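Local structure of L-threonine 3-dehydrogenase (Clostridioides difficile, 7OL1) at residues K222-E227 and P291-I296; D175-H178 and G182-T185. The protein probably catalyses the NAD-dependent oxidation of the 3-hydroxyl of L-threonine, giving 2-amino-3-ketobutyrate. All blocks are in the same frame, centred on the assembly; numbering follows the deposited sequence.

How the contacts relate
Contact 2 comes first along the chain and closes before contact 1 opens. Their centres lie about 38 Å apart, on opposite sides of the chain's centre, and their nearest atoms remain about 23 Å from each other. Contact 2 turns helix 162-181 into strand 184-194, which belongs to the large mixed sheet of the Rossmann-type domain. Contact 1 belongs to the smaller lobe, where strand 220-223 pairs in parallel with strand 284-287 and the following helix, 291-299, packs back. Together they illustrate how a two-lobed enzyme is built: one contact is a sharp local turn within the nucleotide-binding domain, the other joins segments more than sixty residues apart within the smaller lobe, and the two do not touch.

Contact 1. Residues K222-E227 and P291-I296; sequences KSYIAE and PVRQSI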
loop_
_atom_site.group_PDB
_atom_site.type_symbol
_atom_site.label_atom_id
_atom_site.label_comp_id
_atom_site.label_asym_id
_atom_site.label_seq_id
_atom_site.Cartn_x
_atom_site.Cartn_y
_atom_site.Cartn_z
ATOM N N LYS A 222 25.577 -0.486 -27.452
ATOM C CA LYS A 222 25.857 -1.497 -26.394
ATOM C C LYS A 222 24.687 -1.525 -25.396
ATOM O O LYS A 222 24.655 -0.634 -24.522
ATOM C CB LYS A 222 27.173 -1.132 -25.697
ATOM C CG LYS A 222 27.714 -2.148 -24.697
ATOM C CD LYS A 222 29.079 -1.769 -24.121
ATOM C CE LYS A 222 30.251 -2.140 -25.011
ATOM N NZ LYS A 222 30.513 -3.598 -25.006
ATOM N N SER A 223 23.764 -2.497 -25.526
ATOM C CA SER A 223 22.571 -2.696 -24.647
ATOM C C SER A 223 23.029 -3.158 -23.261
ATOM O O SER A 223 23.871 -4.058 -23.198
ATOM C CB SER A 223 21.572 -3.696 -25.210
ATOM O OG SER A 223 21.331 -3.483 -26.598
ATOM N N TYR A 224 22.482 -2.567 -22.201
ATOM C CA TYR A 224 22.694 -3.008 -20.795
ATOM C C TYR A 224 21.587 -4.021 -20.457
ATOM O O TYR A 224 21.589 -4.592 -19.336
ATOM C CB TYR A 224 22.851 -1.804 -19.843
ATOM C CG TYR A 224 21.745 -0.772 -19.802
ATOM C CD1 TYR A 224 21.731 0.323 -20.657
ATOM C CD2 TYR A 224 20.728 -0.858 -18.865
ATOM C CE1 TYR A 224 20.717 1.273 -20.610
ATOM C CE2 TYR A 224 19.710 0.084 -18.803
ATOM C CZ TYR A 224 19.700 1.157 -19.676
ATOM O OH TYR A 224 18.687 2.069 -19.592
ATOM N N ILE A 225 20.713 -4.296 -21.435
ATOM C CA ILE A 225 19.504 -5.154 -21.275
ATOM C C ILE A 225 19.553 -6.288 -22.308
ATOM O O ILE A 225 19.786 -6.001 -23.509
ATOM C CB ILE A 225 18.237 -4.280 -21.358
ATOM C CG1 ILE A 225 17.838 -3.785 -19.963
ATOM C CG2 ILE A 225 17.094 -5.002 -22.052
ATOM C CD1 ILE A 225 17.024 -2.507 -19.960
ATOM N N ALA A 226 19.349 -7.519 -21.821
ATOM C CA ALA A 226 19.526 -8.799 -22.545
ATOM C C ALA A 226 18.560 -8.849 -23.725
ATOM O O ALA A 226 17.464 -8.286 -23.596
ATOM C CB ALA A 226 19.293 -9.958 -21.607
ATOM N N GLU A 227 18.953 -9.510 -24.815
ATOM C CA GLU A 227 18.141 -9.599 -26.061
ATOM C C GLU A 227 16.908 -10.449 -25.753
ATOM O O GLU A 227 16.974 -11.234 -24.785
ATOM C CB GLU A 227 18.993 -10.097 -27.238
ATOM C CG GLU A 227 19.018 -11.599 -27.470
ATOM C CD GLU A 227 19.981 -12.001 -28.581
ATOM O OE1 GLU A 227 19.874 -11.436 -29.687
ATOM O OE2 GLU A 227 20.856 -12.852 -28.336
ATOM N N PRO A 291 23.213 -6.692 -14.520
ATOM C CA PRO A 291 22.318 -7.680 -13.926
ATOM C C PRO A 291 21.296 -7.062 -12.964
ATOM O O PRO A 291 20.313 -7.727 -12.723
ATOM C CB PRO A 291 23.237 -8.635 -13.143
ATOM C CG PRO A 291 24.650 -8.227 -13.532
ATOM C CD PRO A 291 24.570 -6.777 -13.964
ATOM N N VAL A 292 21.549 -5.851 -12.443
ATOM C CA VAL A 292 20.653 -5.199 -11.438
ATOM C C VAL A 292 19.413 -4.664 -12.163
ATOM O O VAL A 292 18.324 -4.748 -11.559
ATOM C CB VAL A 292 21.323 -4.075 -10.615
ATOM C CG1 VAL A 292 20.554 -3.807 -9.315
ATOM C CG2 VAL A 292 22.794 -4.354 -10.330
ATOM N N ARG A 293 19.580 -4.127 -13.381
ATOM C CA ARG A 293 18.488 -3.519 -14.199
ATOM C C ARG A 293 17.688 -4.628 -14.900
ATOM O O ARG A 293 16.445 -4.528 -14.923
ATOM C CB ARG A 293 19.038 -2.521 -15.228
ATOM C CG ARG A 293 18.841 -1.047 -14.879
ATOM C CD ARG A 293 20.071 -0.335 -14.328
ATOM N NE ARG A 293 21.254 -0.506 -15.174
ATOM C CZ ARG A 293 21.708 0.345 -16.103
ATOM N NH1 ARG A 293 21.099 1.496 -16.351
ATOM N NH2 ARG A 293 22.792 0.028 -16.790
ATOM N N GLN A 294 18.383 -5.619 -15.468
ATOM C CA GLN A 294 17.795 -6.890 -15.967
ATOM C C GLN A 294 16.866 -7.468 -14.891
ATOM O O GLN A 294 15.691 -7.724 -15.207
ATOM C CB GLN A 294 18.903 -7.888 -16.306
ATOM C CG GLN A 294 18.395 -9.117 -17.040
ATOM C CD GLN A 294 17.836 -8.719 -18.382
ATOM O OE1 GLN A 294 18.465 -7.963 -19.128
ATOM N NE2 GLN A 294 16.642 -9.214 -18.692
ATOM N N SER A 295 17.379 -7.668 -13.672
ATOM C CA SER A 295 16.599 -8.065 -12.470
ATOM C C SER A 295 15.259 -7.337 -12.466
ATOM O O SER A 295 14.242 -8.033 -12.443
ATOM C CB SER A 295 17.330 -7.802 -11.174
ATOM O OG SER A 295 17.658 -9.024 -10.536
ATOM N N ILE A 296 15.273 -5.998 -12.499
ATOM C CA ILE A 296 14.049 -5.148 -12.343
ATOM C C ILE A 296 13.163 -5.316 -13.593
ATOM O O ILE A 296 11.931 -5.350 -13.433
ATOM C CB ILE A 296 14.349 -3.655 -12.038
ATOM C CG1 ILE A 296 15.580 -3.440 -11.154
ATOM C CG2 ILE A 296 13.131 -2.978 -11.413
ATOM C CD1 ILE A 296 15.688 -2.035 -10.585
#
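The guanidinium of Arg293 lies flat over one face of the Tyr224 ring, with the two planes only 6° apart and their centres separated by 3.8 Å. The overlap is displaced toward the CD2-CE2 rim of the ring: Arg293 CZ rests 3.2 Å from Tyr224 CD2, while NH1 extends over CE2 and NH2 over CD2 and CG. Such parallel stacking is a cation-pi arrangement that leaves the N-H groups directed outward in the guanidinium plane, and NE uses this to form a salt bridge with Asp290. The ring is turned toward the helix because Tyr224 CG sits between the backbone N and the carbonyl carbon (chi1 56°), and its OH is held by the carbonyl of Gly203. Arg293 in turn bends at chi2 and chi3 to lay its end on the ring.

A second link lies one residue further along the helix. Gln294 folds back at chi2, bringing OE1 to 2.9 Å from Ala226 N in a nearly straight bond (172° at the hydrogen) that approaches somewhat out of the amide plane. OE1 also lies 3.3 Å from Ala226 CB, and 3.7 Å separates it from Ile225 CA. The other end of the amide, NE2, is engaged by Thr229 and Asp298, which fixes its rotation; Thr229 also bonds to Ala226 O.

The stacked arginine-tyrosine pair and the glutamine-to-backbone bond thus hold the loop after strand 220-223 against helix 291-299, which follows the parallel partner strand 284-287 in the smaller lobe of this extended short-chain dehydrogenase.

Contact 2. Residues D175-H178 and G182-T185; sequences DYYH and GVDT
His178 CG stands anti to the backbone N (chi1 177°), which swings the imidazole alongside the returning chain and sets ND1 3.2 Å from Val183 O. The carbonyl oxygen lies in the plane of the imidazole, whereas ND1 approaches it from above the carbonyl plane. From the opposite face of that plane comes Thr185 N, closing an inverse gamma turn centred on Asp184, so two donors grip one oxygen. Val183 places CG2 beside its own backbone N, where it meets Tyr177 CB at 4.1 Å and the edge of the tyrosine ring.

The backbone completes the turn. Gly182, with a positive phi of 76°, is the first residue to leave the helical conformation; its N still bonds to His178 O at 3.0 Å, and Val183 N reaches back to Tyr177 O at 3.3 Å. Thr185 OG1, packed 3.8 Å from His178 CB, is bonded to Cys174 O and Asn258.

This glycine-terminated helix end leads helix 162-181 into strand 184-194, where Asp184 pairs through its backbone with Phe133 of parallel strand 132-138. Helix 108-129 packs against Tyr177, Val183 and Thr185, while Asp175 accepts a bond from Asn258 through OD1 and forms a salt bridge through OD2 with Arg158 of the second subunit.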
loop_
_atom_site.group_PDB
_atom_site.type_symbol
_atom_site.label_atom_id
_atom_site.label_comp_id
_atom_site.label_asym_id
_atom_site.label_seq_id
_atom_site.Cartn_x
_atom_site.Cartn_y
_atom_site.Cartn_z
ATOM N N ASP A 175 -7.577 6.116 -4.120
ATOM C CA ASP A 175 -8.948 5.535 -4.247
ATOM C C ASP A 175 -9.714 5.806 -2.942
ATOM O O ASP A 175 -10.918 6.115 -3.033
ATOM C CB ASP A 175 -8.976 4.065 -4.691
ATOM C CG ASP A 175 -8.741 3.845 -6.190
ATOM O OD1 ASP A 175 -8.555 4.835 -6.950
ATOM O OD2 ASP A 175 -8.710 2.671 -6.597
ATOM N N TYR A 176 -9.058 5.756 -1.777
ATOM C CA TYR A 176 -9.735 6.023 -0.473
ATOM C C TYR A 176 -10.296 7.454 -0.464
ATOM O O TYR A 176 -11.411 7.625 0.063
ATOM C CB TYR A 176 -8.833 5.806 0.741
ATOM C CG TYR A 176 -9.453 6.185 2.068
ATOM C CD1 TYR A 176 -10.283 5.296 2.735
ATOM C CD2 TYR A 176 -9.177 7.397 2.698
ATOM C CE1 TYR A 176 -10.862 5.610 3.958
ATOM C CE2 TYR A 176 -9.758 7.733 3.920
ATOM C CZ TYR A 176 -10.614 6.836 4.560
ATOM O OH TYR A 176 -11.231 7.104 5.774
ATOM N N TYR A 177 -9.576 8.439 -1.013
ATOM C CA TYR A 177 -9.990 9.862 -0.926
ATOM C C TYR A 177 -11.244 10.015 -1.792
ATOM O O TYR A 177 -12.171 10.777 -1.395
ATOM C CB TYR A 177 -8.808 10.816 -1.196
ATOM C CG TYR A 177 -8.073 11.203 0.068
ATOM C CD1 TYR A 177 -7.137 10.363 0.656
ATOM C CD2 TYR A 177 -8.391 12.369 0.743
ATOM C CE1 TYR A 177 -6.518 10.686 1.852
ATOM C CE2 TYR A 177 -7.771 12.717 1.930
ATOM C CZ TYR A 177 -6.831 11.874 2.488
ATOM O OH TYR A 177 -6.237 12.231 3.655
ATOM N N HIS A 178 -11.340 9.243 -2.881
ATOM C CA HIS A 178 -12.565 9.216 -3.730
ATOM C C HIS A 178 -13.706 8.473 -3.022
ATOM O O HIS A 178 -14.816 9.026 -2.903
ATOM C CB HIS A 178 -12.305 8.595 -5.093
ATOM C CG HIS A 178 -13.565 8.524 -5.881
ATOM N ND1 HIS A 178 -14.158 9.670 -6.401
ATOM C CD2 HIS A 178 -14.378 7.481 -6.173
ATOM C CE1 HIS A 178 -15.277 9.330 -7.000
ATOM N NE2 HIS A 178 -15.437 8.000 -6.857
ATOM N N GLY A 182 -15.112 11.816 -1.745
ATOM C CA GLY A 182 -15.575 12.260 -3.066
ATOM C C GLY A 182 -14.556 13.108 -3.805
ATOM O O GLY A 182 -14.958 13.768 -4.784
ATOM N N VAL A 183 -13.276 13.048 -3.442
ATOM C CA VAL A 183 -12.230 13.801 -4.190
ATOM C C VAL A 183 -12.124 13.204 -5.603
ATOM O O VAL A 183 -12.077 11.964 -5.711
ATOM C CB VAL A 183 -10.881 13.740 -3.449
ATOM C CG1 VAL A 183 -9.818 14.567 -4.155
ATOM C CG2 VAL A 183 -11.013 14.161 -1.992
ATOM N N ASP A 184 -12.031 14.032 -6.648
ATOM C CA ASP A 184 -11.862 13.519 -8.033
ATOM C C ASP A 184 -10.383 13.137 -8.190
ATOM O O ASP A 184 -9.642 13.850 -8.906
ATOM C CB ASP A 184 -12.451 14.435 -9.132
ATOM C CG ASP A 184 -12.295 13.891 -10.556
ATOM O OD1 ASP A 184 -12.379 12.645 -10.724
ATOM O OD2 ASP A 184 -11.979 14.691 -11.494
ATOM N N THR A 185 -10.012 11.959 -7.677
ATOM C CA THR A 185 -8.689 11.328 -7.935
ATOM C C THR A 185 -8.725 10.362 -9.140
ATOM O O THR A 185 -9.739 9.629 -9.349
ATOM C CB THR A 185 -8.201 10.659 -6.648
ATOM O OG1 THR A 185 -8.893 9.427 -6.437
ATOM C CG2 THR A 185 -8.385 11.584 -5.464
#